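Local coordinates for xylooligosaccharide oxidase (PDB 5L6G), which oxidises the C1 hydroxyl of xylooligosaccharides and related sugars to lactones, passing the electrons through a bicovalently bound FAD to oxygen, which becomes hydrogen peroxide, at residues A[65-70]-A[110-115]; A[341-346]-A[428-433]; A[374-379]-A[410-415]. One frame throughout, in Å; residues are numbered along the deposited sequence.

How the contacts relate
Contacts 2 and 3 are neighbours, their centres about 8 Å apart, while contact 1 lies about 33 Å from contact 2 and about 32 Å from contact 3, centre to centre. Contact 1 belongs to the FAD-binding region of the PCMH type, and Leu112 there touches the cofactor. Contacts 2 and 3 share one antiparallel sheet, in which strand 409-417 runs between strands 374-381 and 341-349. Lys345 O is 2.8 Å from Leu413 N, a probable hydrogen bond that ties the two together. Contact 3 holds Glu412, a substrate-binding residue, and lines the pocket of one bound xylose. Contact 2 packs helix 426-437 against the sheet, and Tyr343 there touches a second xylose.

Contact 1. Residues A[65-70]-A[110-115]; sequences AKPATV and VELDRM. With NAG (2-acetamido-2-deoxy-beta-D-glucopyranose), chain B.
With CG anti to its carbonyl carbon (chi1 -45°) and a bend at chi2, Arg114 folds its guanidinium back against Lys66. The Lys66 chain comes over one face of it, and Lys66 CD lies 3.4 Å from Arg114 NH2. The like charges are near each other but not in contact, Lys66 NZ being 4.5 Å from Arg114 NH2. Arg114 NH1 is held at 2.5 Å by Asp113 OD1, through the syn lone pair, and Asp49 gives it a second salt bridge. Met115 sets its CB toward residues 65-70, and the bend at chi3 (76°) carries CE to 3.7 Å from Thr69 CA. Parallel pairing starts the contact, with Glu111 N bonded to Ala65 O at 2.8 Å. Residues 63-65 and 108-111 are adjacent strands of the small mixed sheet in the PCMH-type FAD-binding region. Beyond the pairing, a type I turn from Leu112 to Met115 bends residues 110-115 back. Water 1 bridges the two segments, donating to Pro67 O and Glu111 O and accepting from Arg114 N. Pro67 CG packs against two apolar partners on one side, 3.8 Å from Val110 CG1 and as far from Leu112 CD2. The methyl carbon C8 of the glycan NAG lies 3.4 Å from Arg114 O.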
loop_
_atom_site.group_PDB
_atom_site.type_symbol
_atom_site.label_atom_id
_atom_site.label_comp_id
_atom_site.label_asym_id
_atom_site.label_seq_id
_atom_site.Cartn_x
_atom_site.Cartn_y
_atom_site.Cartn_z
ATOM N N ALA A 65 -15.886 -6.902 -15.875
ATOM C CA ALA A 65 -16.583 -8.029 -15.284
ATOM C C ALA A 65 -16.895 -7.644 -13.845
ATOM O O ALA A 65 -16.107 -6.984 -13.187
ATOM C CB ALA A 65 -15.721 -9.284 -15.339
ATOM N N LYS A 66 -18.049 -8.082 -13.374
ATOM C CA LYS A 66 -18.554 -7.705 -12.076
ATOM C C LYS A 66 -18.846 -8.992 -11.271
ATOM O O LYS A 66 -19.992 -9.306 -10.980
ATOM C CB LYS A 66 -19.798 -6.860 -12.317
ATOM C CG LYS A 66 -20.383 -6.182 -11.115
ATOM C CD LYS A 66 -21.559 -5.299 -11.534
ATOM C CE LYS A 66 -22.752 -6.082 -12.056
ATOM N NZ LYS A 66 -23.929 -5.180 -12.199
ATOM N N PRO A 67 -17.799 -9.754 -10.932
ATOM C CA PRO A 67 -18.039 -11.062 -10.328
ATOM C C PRO A 67 -18.705 -10.985 -8.952
ATOM O O PRO A 67 -18.426 -10.068 -8.188
ATOM C CB PRO A 67 -16.627 -11.645 -10.171
ATOM C CG PRO A 67 -15.729 -10.468 -10.162
ATOM C CD PRO A 67 -16.367 -9.539 -11.159
ATOM N N ALA A 68 -19.595 -11.936 -8.688
ATOM C CA ALA A 68 -20.124 -12.210 -7.339
ATOM C C ALA A 68 -19.545 -13.477 -6.713
ATOM O O ALA A 68 -19.807 -13.760 -5.548
ATOM C CB ALA A 68 -21.643 -12.331 -7.394
ATOM N N THR A 69 -18.783 -14.247 -7.479
ATOM C CA THR A 69 -18.170 -15.446 -6.946
ATOM C C THR A 69 -16.909 -15.797 -7.697
ATOM O O THR A 69 -16.671 -15.334 -8.811
ATOM C CB THR A 69 -19.121 -16.646 -7.046
ATOM O OG1 THR A 69 -18.378 -17.859 -6.852
ATOM C CG2 THR A 69 -19.799 -16.670 -8.411
ATOM N N VAL A 70 -16.112 -16.647 -7.072
ATOM C CA VAL A 70 -14.869 -17.123 -7.668
ATOM C C VAL A 70 -15.120 -17.717 -9.060
ATOM O O VAL A 70 -14.302 -17.517 -9.937
ATOM C CB VAL A 70 -14.138 -18.152 -6.764
ATOM C CG1 VAL A 70 -14.991 -19.325 -6.496
ATOM C CG2 VAL A 70 -12.846 -18.630 -7.405
ATOM N N VAL A 110 -11.525 -6.870 -13.927
ATOM C CA VAL A 110 -12.324 -7.757 -13.094
ATOM C C VAL A 110 -12.578 -6.981 -11.822
ATOM O O VAL A 110 -11.748 -6.944 -10.916
ATOM C CB VAL A 110 -11.596 -9.088 -12.852
ATOM C CG1 VAL A 110 -12.445 -10.039 -12.006
ATOM C CG2 VAL A 110 -11.247 -9.693 -14.207
ATOM N N GLU A 111 -13.708 -6.290 -11.819
ATOM C CA GLU A 111 -14.081 -5.420 -10.726
ATOM C C GLU A 111 -14.643 -6.257 -9.575
ATOM O O GLU A 111 -15.672 -6.905 -9.734
ATOM C CB GLU A 111 -15.149 -4.434 -11.205
ATOM C CG GLU A 111 -15.777 -3.623 -10.093
ATOM C CD GLU A 111 -14.781 -2.681 -9.468
ATOM O OE1 GLU A 111 -14.251 -1.815 -10.199
ATOM O OE2 GLU A 111 -14.515 -2.791 -8.261
ATOM N N LEU A 112 -13.996 -6.176 -8.417
ATOM C CA LEU A 112 -14.213 -7.079 -7.298
ATOM C C LEU A 112 -15.035 -6.471 -6.172
ATOM O O LEU A 112 -15.261 -7.126 -5.162
ATOM C CB LEU A 112 -12.861 -7.513 -6.726
ATOM C CG LEU A 112 -11.941 -8.245 -7.704
ATOM C CD1 LEU A 112 -10.636 -8.544 -6.999
ATOM C CD2 LEU A 112 -12.561 -9.547 -8.196
ATOM N N ASP A 113 -15.520 -5.245 -6.370
ATOM C CA ASP A 113 -16.160 -4.483 -5.299
ATOM C C ASP A 113 -17.530 -4.975 -4.875
ATOM O O ASP A 113 -18.023 -4.558 -3.839
ATOM C CB ASP A 113 -16.222 -2.980 -5.644
ATOM C CG ASP A 113 -17.272 -2.645 -6.690
ATOM O OD1 ASP A 113 -17.702 -3.519 -7.453
ATOM O OD2 ASP A 113 -17.674 -1.466 -6.767
ATOM N N ARG A 114 -18.136 -5.878 -5.639
ATOM C CA ARG A 114 -19.356 -6.533 -5.185
ATOM C C ARG A 114 -19.036 -7.715 -4.230
ATOM O O ARG A 114 -19.915 -8.217 -3.567
ATOM C CB ARG A 114 -20.246 -6.961 -6.362
ATOM C CG ARG A 114 -20.463 -5.925 -7.494
ATOM C CD ARG A 114 -20.675 -4.450 -7.074
ATOM N NE ARG A 114 -21.308 -3.605 -8.129
ATOM C CZ ARG A 114 -20.679 -2.968 -9.140
ATOM N NH1 ARG A 114 -19.364 -3.022 -9.299
ATOM N NH2 ARG A 114 -21.382 -2.249 -10.018
ATOM N N MET A 115 -17.770 -8.110 -4.136
ATOM C CA MET A 115 -17.329 -9.181 -3.251
ATOM C C MET A 115 -16.563 -8.597 -2.054
ATOM O O MET A 115 -15.365 -8.438 -2.101
ATOM C CB MET A 115 -16.467 -10.185 -4.016
ATOM C CG MET A 115 -17.225 -10.888 -5.118
ATOM S SD MET A 115 -16.132 -11.849 -6.175
ATOM C CE MET A 115 -15.800 -13.277 -5.127
HETATM C C1 NAG B . -22.266 -11.802 1.542
HETATM C C2 NAG B . -22.756 -12.420 0.254
HETATM C C3 NAG B . -24.267 -12.333 0.084
HETATM C C4 NAG B . -25.004 -12.698 1.362
HETATM C C5 NAG B . -24.431 -11.968 2.568
HETATM C C6 NAG B . -25.034 -12.559 3.846
HETATM C C7 NAG B . -21.103 -12.274 -1.554
HETATM C C8 NAG B . -20.549 -11.442 -2.667
HETATM N N2 NAG B . -22.094 -11.744 -0.849
HETATM O O3 NAG B . -24.592 -13.236 -0.947
HETATM O O4 NAG B . -26.367 -12.316 1.284
HETATM O O5 NAG B . -23.039 -12.134 2.664
HETATM O O6 NAG B . -24.298 -12.139 4.973
HETATM O O7 NAG B . -20.630 -13.392 -1.370
HETATM O O HOH W 1 -17.487 -7.479 -7.876
#

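Contact 2. Residues A[341-346]-A[428-433]; sequences TFYSKS and FLDGWV
Lys345 and Asp430 form the salt bridge, with Lys345 NZ 2.9 Å from Asp430 OD1. The ammonium meets the carboxylate from above its plane, 36° out of it. Bends at chi3 (82°) and chi4 curl the lysine so that NZ also donates to Tyr343 OH, at 3.1 Å. Asp453 takes a further salt bridge from the lysine and a hydrogen bond from the Tyr343 hydroxyl. Water 2 adds a link, donating to Tyr343 OH and to Asp430 OD2. Asp430 OD1 lies at the edge of the Tyr343 ring, whose plane stands nearly upright to the carboxylate.

The apolar contacts flank these polar ends. Lys345 CD packs 3.6 Å from Leu429 CB, and Lys345 CE lies 3.7 Å from Val433 CG2. Leu429 CD1 lies 4.1 Å from Tyr343 CD2 and also rests on the backbone at Tyr343 O. Helix residues 428-433 run nearly parallel to strand residues 341-346, their short axes 11° apart, packing helix 426-437 on the antiparallel sheet. The edge-to-face pair of Tyr343 with Phe426 extends the packing beside a bound xylose.

Two carboxylates around one buried lysine probably favour its charged form, and the bonds to the Tyr343 hydroxyl are likely to fix the end of its side chain.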
loop_
_atom_site.group_PDB
_atom_site.type_symbol
_atom_site.label_atom_id
_atom_site.label_comp_id
_atom_site.label_asym_id
_atom_site.label_seq_id
_atom_site.Cartn_x
_atom_site.Cartn_y
_atom_site.Cartn_z
ATOM N N THR A 341 -6.329 14.304 -7.998
ATOM C CA THR A 341 -5.438 14.459 -9.148
ATOM C C THR A 341 -4.054 14.702 -8.596
ATOM O O THR A 341 -3.835 15.669 -7.883
ATOM C CB THR A 341 -5.852 15.641 -10.027
ATOM O OG1 THR A 341 -7.207 15.455 -10.462
ATOM C CG2 THR A 341 -4.953 15.777 -11.245
ATOM N N PHE A 342 -3.109 13.839 -8.931
ATOM C CA PHE A 342 -1.809 13.915 -8.297
ATOM C C PHE A 342 -0.734 13.113 -9.029
ATOM O O PHE A 342 -1.024 12.278 -9.918
ATOM C CB PHE A 342 -1.920 13.423 -6.842
ATOM C CG PHE A 342 -2.287 11.962 -6.732
ATOM C CD1 PHE A 342 -3.607 11.560 -6.827
ATOM C CD2 PHE A 342 -1.312 10.992 -6.562
ATOM C CE1 PHE A 342 -3.950 10.213 -6.752
ATOM C CE2 PHE A 342 -1.656 9.640 -6.468
ATOM C CZ PHE A 342 -2.973 9.260 -6.568
ATOM N N TYR A 343 0.510 13.389 -8.620
ATOM C CA TYR A 343 1.654 12.539 -8.906
ATOM C C TYR A 343 2.250 12.123 -7.577
ATOM O O TYR A 343 2.199 12.882 -6.636
ATOM C CB TYR A 343 2.704 13.263 -9.754
ATOM C CG TYR A 343 3.912 12.405 -10.058
ATOM C CD1 TYR A 343 3.770 11.154 -10.605
ATOM C CD2 TYR A 343 5.201 12.855 -9.817
ATOM C CE1 TYR A 343 4.867 10.356 -10.895
ATOM C CE2 TYR A 343 6.311 12.068 -10.112
ATOM C CZ TYR A 343 6.129 10.810 -10.655
ATOM O OH TYR A 343 7.206 9.988 -10.955
ATOM N N SER A 344 2.784 10.910 -7.505
ATOM C CA SER A 344 3.365 10.427 -6.262
ATOM C C SER A 344 4.579 9.564 -6.509
ATOM O O SER A 344 4.713 8.933 -7.556
ATOM C CB SER A 344 2.315 9.668 -5.450
ATOM O OG SER A 344 2.872 9.055 -4.311
ATOM N N LYS A 345 5.501 9.603 -5.556
ATOM C CA LYS A 345 6.666 8.747 -5.569
ATOM C C LYS A 345 6.807 8.143 -4.183
ATOM O O LYS A 345 6.142 8.565 -3.201
ATOM C CB LYS A 345 7.928 9.525 -5.958
ATOM C CG LYS A 345 7.898 10.135 -7.348
ATOM C CD LYS A 345 9.241 10.716 -7.791
ATOM C CE LYS A 345 10.219 9.679 -8.334
ATOM N NZ LYS A 345 9.947 9.189 -9.719
ATOM N N SER A 346 7.642 7.117 -4.114
ATOM C CA SER A 346 7.973 6.504 -2.859
ATOM C C SER A 346 9.450 6.216 -2.782
ATOM O O SER A 346 10.195 6.321 -3.785
ATOM C CB SER A 346 7.203 5.191 -2.737
ATOM O OG SER A 346 7.793 4.197 -3.541
ATOM N N PHE A 428 9.393 17.974 -9.963
ATOM C CA PHE A 428 9.442 18.297 -8.520
ATOM C C PHE A 428 9.750 17.041 -7.681
ATOM O O PHE A 428 10.800 16.947 -7.054
ATOM C CB PHE A 428 8.151 19.015 -8.069
ATOM C CG PHE A 428 7.913 18.983 -6.580
ATOM C CD1 PHE A 428 8.961 19.165 -5.686
ATOM C CD2 PHE A 428 6.632 18.806 -6.072
ATOM C CE1 PHE A 428 8.737 19.106 -4.306
ATOM C CE2 PHE A 428 6.409 18.769 -4.699
ATOM C CZ PHE A 428 7.461 18.911 -3.821
ATOM N N LEU A 429 8.849 16.080 -7.638
ATOM C CA LEU A 429 9.160 14.864 -6.892
ATOM C C LEU A 429 10.341 14.109 -7.469
ATOM O O LEU A 429 11.088 13.487 -6.713
ATOM C CB LEU A 429 7.949 13.953 -6.765
ATOM C CG LEU A 429 6.806 14.572 -5.967
ATOM C CD1 LEU A 429 5.716 13.534 -5.778
ATOM C CD2 LEU A 429 7.264 15.149 -4.624
ATOM N N ASP A 430 10.537 14.154 -8.790
ATOM C CA ASP A 430 11.681 13.455 -9.384
ATOM C C ASP A 430 13.000 13.978 -8.829
ATOM O O ASP A 430 13.916 13.192 -8.533
ATOM C CB ASP A 430 11.671 13.555 -10.927
ATOM C CG ASP A 430 10.591 12.680 -11.559
ATOM O OD1 ASP A 430 9.965 11.891 -10.807
ATOM O OD2 ASP A 430 10.360 12.794 -12.800
ATOM N N GLY A 431 13.100 15.300 -8.716
ATOM C CA GLY A 431 14.298 15.938 -8.231
ATOM C C GLY A 431 14.508 15.619 -6.758
ATOM O O GLY A 431 15.639 15.434 -6.307
ATOM N N TRP A 432 13.415 15.540 -6.013
ATOM C CA TRP A 432 13.514 15.258 -4.588
ATOM C C TRP A 432 14.056 13.852 -4.377
ATOM O O TRP A 432 14.945 13.642 -3.553
ATOM C CB TRP A 432 12.157 15.391 -3.894
ATOM C CG TRP A 432 12.282 15.827 -2.473
ATOM C CD1 TRP A 432 13.401 15.837 -1.722
ATOM C CD2 TRP A 432 11.232 16.322 -1.644
ATOM N NE1 TRP A 432 13.130 16.337 -0.459
ATOM C CE2 TRP A 432 11.798 16.641 -0.393
ATOM C CE3 TRP A 432 9.874 16.551 -1.846
ATOM C CZ2 TRP A 432 11.048 17.171 0.653
ATOM C CZ3 TRP A 432 9.128 17.066 -0.801
ATOM C CH2 TRP A 432 9.714 17.375 0.427
ATOM N N VAL A 433 13.555 12.890 -5.154
ATOM C CA VAL A 433 14.043 11.523 -5.022
ATOM C C VAL A 433 15.534 11.426 -5.387
ATOM O O VAL A 433 16.309 10.763 -4.689
ATOM C CB VAL A 433 13.170 10.526 -5.812
ATOM C CG1 VAL A 433 13.838 9.177 -5.905
ATOM C CG2 VAL A 433 11.829 10.378 -5.118
HETATM O O HOH W 2 8.348 11.087 -13.378
#

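Contact 3. Residues A[374-379]-A[410-415]; sequences SWYIII and LYELYD. With XYP (beta-D-xylopyranose), chain H.
Leu410, near the start of strand 409-417, offers its O to a CA-H...O contact from Ile379. Tyr411 follows, its ring beside Ile379, with Ile379 CG1 3.8 Å from Tyr411 CD2. Glu412 pairs with Ile378 through two backbone bonds, of which Ile378 N to Glu412 O is short at 2.7 Å. Glu412 has CG anti to its backbone N (chi1 -174°) and an extended chain beyond. Its carboxylate therefore stands out on the face that also carries Ile378, Tyr376 and Tyr414. A bond from xylose O1 to Glu412 OE1 is doubtful, because that oxygen sits too close to the sugar in the model. Tyr376 OH lies 3.1 Å from Glu412 OE2, a weak hydrogen bond that is not settled; OE2 is also bonded to Tyr96. The sugar is held as well by Tyr451, Thr154 and Arg272. This face of the antiparallel sheet thus forms a wall of the substrate pocket, as seen with bound xylose. Leu413 turns to the other face, with Ile377 and helix 426-437. Tyr414 then sets CB over the centre of the Tyr376 ring, 3.5 Å from the centroid. The two rings are near parallel (8°) but slid apart, and Tyr376 OH hangs over the rim of the Tyr414 ring. With an alanine in place of Tyr376, the hydroxyl beside Glu412 OE2 is gone, Tyr414 CB would probably lose its aromatic cover, and a gap is likely to open next to the sugar at C5, 3.2 Å from Tyr376 OH. Asp415 pairs with Trp375 without backbone bonds between them, and its carboxylate is held by Arg373 and Tyr421.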
loop_
_atom_site.group_PDB
_atom_site.type_symbol
_atom_site.label_atom_id
_atom_site.label_comp_id
_atom_site.label_asym_id
_atom_site.label_seq_id
_atom_site.Cartn_x
_atom_site.Cartn_y
_atom_site.Cartn_z
ATOM N N SER A 374 -0.490 21.509 -3.644
ATOM C CA SER A 374 -0.630 20.766 -2.390
ATOM C C SER A 374 0.188 19.476 -2.358
ATOM O O SER A 374 -0.312 18.388 -2.712
ATOM C CB SER A 374 -2.096 20.406 -2.156
ATOM O OG SER A 374 -2.898 21.551 -2.044
ATOM N N TRP A 375 1.397 19.556 -1.835
ATOM C CA TRP A 375 2.244 18.405 -1.730
ATOM C C TRP A 375 2.428 18.011 -0.259
ATOM O O TRP A 375 2.206 18.821 0.637
ATOM C CB TRP A 375 3.584 18.666 -2.399
ATOM C CG TRP A 375 4.372 19.731 -1.724
ATOM C CD1 TRP A 375 4.379 21.054 -2.026
ATOM C CD2 TRP A 375 5.241 19.568 -0.605
ATOM N NE1 TRP A 375 5.203 21.728 -1.176
ATOM C CE2 TRP A 375 5.747 20.833 -0.289
ATOM C CE3 TRP A 375 5.645 18.464 0.162
ATOM C CZ2 TRP A 375 6.650 21.034 0.755
ATOM C CZ3 TRP A 375 6.513 18.655 1.182
ATOM C CH2 TRP A 375 7.022 19.928 1.475
ATOM N N TYR A 376 2.769 16.749 -0.025
ATOM C CA TYR A 376 3.238 16.323 1.296
ATOM C C TYR A 376 4.287 15.246 1.151
ATOM O O TYR A 376 4.420 14.627 0.086
ATOM C CB TYR A 376 2.097 15.848 2.217
ATOM C CG TYR A 376 1.339 14.595 1.794
ATOM C CD1 TYR A 376 1.882 13.318 2.003
ATOM C CD2 TYR A 376 0.065 14.680 1.239
ATOM C CE1 TYR A 376 1.186 12.168 1.640
ATOM C CE2 TYR A 376 -0.641 13.521 0.885
ATOM C CZ TYR A 376 -0.058 12.276 1.085
ATOM O OH TYR A 376 -0.721 11.113 0.730
ATOM N N ILE A 377 5.046 15.057 2.225
ATOM C CA ILE A 377 5.961 13.941 2.353
ATOM C C ILE A 377 5.648 13.210 3.667
ATOM O O ILE A 377 5.439 13.833 4.715
ATOM C CB ILE A 377 7.445 14.382 2.300
ATOM C CG1 ILE A 377 8.373 13.171 2.381
ATOM C CG2 ILE A 377 7.792 15.360 3.408
ATOM C CD1 ILE A 377 9.820 13.513 2.086
ATOM N N ILE A 378 5.592 11.891 3.595
ATOM C CA ILE A 378 5.480 11.086 4.796
ATOM C C ILE A 378 6.777 10.298 4.930
ATOM O O ILE A 378 7.250 9.724 3.965
ATOM C CB ILE A 378 4.272 10.159 4.742
ATOM C CG1 ILE A 378 2.994 10.965 4.946
ATOM C CG2 ILE A 378 4.390 9.056 5.786
ATOM C CD1 ILE A 378 1.731 10.127 4.867
ATOM N N ILE A 379 7.374 10.318 6.115
ATOM C CA ILE A 379 8.516 9.486 6.407
ATOM C C ILE A 379 8.067 8.591 7.543
ATOM O O ILE A 379 7.930 9.041 8.683
ATOM C CB ILE A 379 9.770 10.299 6.843
ATOM C CG1 ILE A 379 10.091 11.394 5.826
ATOM C CG2 ILE A 379 10.979 9.378 7.001
ATOM C CD1 ILE A 379 10.774 12.590 6.427
ATOM N N LEU A 410 10.280 4.325 5.323
ATOM C CA LEU A 410 9.412 4.275 4.168
ATOM C C LEU A 410 8.833 5.655 3.921
ATOM O O LEU A 410 8.404 6.365 4.850
ATOM C CB LEU A 410 8.293 3.276 4.420
ATOM C CG LEU A 410 7.127 3.181 3.463
ATOM C CD1 LEU A 410 7.647 2.679 2.131
ATOM C CD2 LEU A 410 6.045 2.255 4.035
ATOM N N TYR A 411 8.778 6.028 2.655
ATOM C CA TYR A 411 8.381 7.368 2.285
ATOM C C TYR A 411 7.250 7.362 1.278
ATOM O O TYR A 411 7.235 6.536 0.354
ATOM C CB TYR A 411 9.526 8.102 1.620
ATOM C CG TYR A 411 10.834 8.190 2.369
ATOM C CD1 TYR A 411 11.661 7.074 2.503
ATOM C CD2 TYR A 411 11.275 9.391 2.880
ATOM C CE1 TYR A 411 12.893 7.149 3.113
ATOM C CE2 TYR A 411 12.509 9.488 3.500
ATOM C CZ TYR A 411 13.319 8.368 3.613
ATOM O OH TYR A 411 14.542 8.444 4.231
ATOM N N GLU A 412 6.338 8.315 1.455
ATOM C CA GLU A 412 5.363 8.652 0.457
ATOM C C GLU A 412 5.584 10.125 0.112
ATOM O O GLU A 412 5.602 10.969 1.009
ATOM C CB GLU A 412 3.935 8.467 0.963
ATOM C CG GLU A 412 2.899 8.672 -0.135
ATOM C CD GLU A 412 1.466 8.552 0.354
ATOM O OE1 GLU A 412 1.232 8.470 1.593
ATOM O OE2 GLU A 412 0.569 8.569 -0.517
ATOM N N LEU A 413 5.756 10.405 -1.177
ATOM C CA LEU A 413 5.852 11.765 -1.682
ATOM C C LEU A 413 4.666 11.988 -2.597
ATOM O O LEU A 413 4.421 11.214 -3.499
ATOM C CB LEU A 413 7.162 12.019 -2.434
ATOM C CG LEU A 413 8.512 11.828 -1.717
ATOM C CD1 LEU A 413 8.919 10.373 -1.657
ATOM C CD2 LEU A 413 9.613 12.631 -2.400
ATOM N N TYR A 414 3.923 13.058 -2.350
ATOM C CA TYR A 414 2.602 13.220 -2.945
ATOM C C TYR A 414 2.451 14.642 -3.416
ATOM O O TYR A 414 2.683 15.575 -2.659
ATOM C CB TYR A 414 1.548 12.897 -1.899
ATOM C CG TYR A 414 0.188 12.492 -2.411
ATOM C CD1 TYR A 414 -0.117 11.152 -2.625
ATOM C CD2 TYR A 414 -0.820 13.422 -2.601
ATOM C CE1 TYR A 414 -1.372 10.759 -3.058
ATOM C CE2 TYR A 414 -2.088 13.030 -3.033
ATOM C CZ TYR A 414 -2.349 11.689 -3.245
ATOM O OH TYR A 414 -3.591 11.268 -3.635
ATOM N N ASP A 415 2.027 14.814 -4.661
ATOM C CA ASP A 415 1.992 16.138 -5.294
ATOM C C ASP A 415 0.637 16.261 -5.991
ATOM O O ASP A 415 0.425 15.676 -7.046
ATOM C CB ASP A 415 3.175 16.253 -6.259
ATOM C CG ASP A 415 3.163 17.515 -7.091
ATOM O OD1 ASP A 415 2.371 18.462 -6.795
ATOM O OD2 ASP A 415 3.974 17.558 -8.072
HETATM O O1 XYP H . 0.410 6.599 3.611
HETATM C C1 XYP H . -0.913 7.072 3.369
HETATM C C2 XYP H . -1.333 7.992 4.514
HETATM C C3 XYP H . -2.655 8.684 4.209
HETATM C C4 XYP H . -2.588 9.371 2.848
HETATM C C5 XYP H . -2.135 8.387 1.761
HETATM O O2 XYP H . -1.464 7.194 5.691
HETATM O O3 XYP H . -3.012 9.588 5.269
HETATM O O4 XYP H . -3.888 9.846 2.476
HETATM O O5 XYP H . -0.918 7.738 2.116
#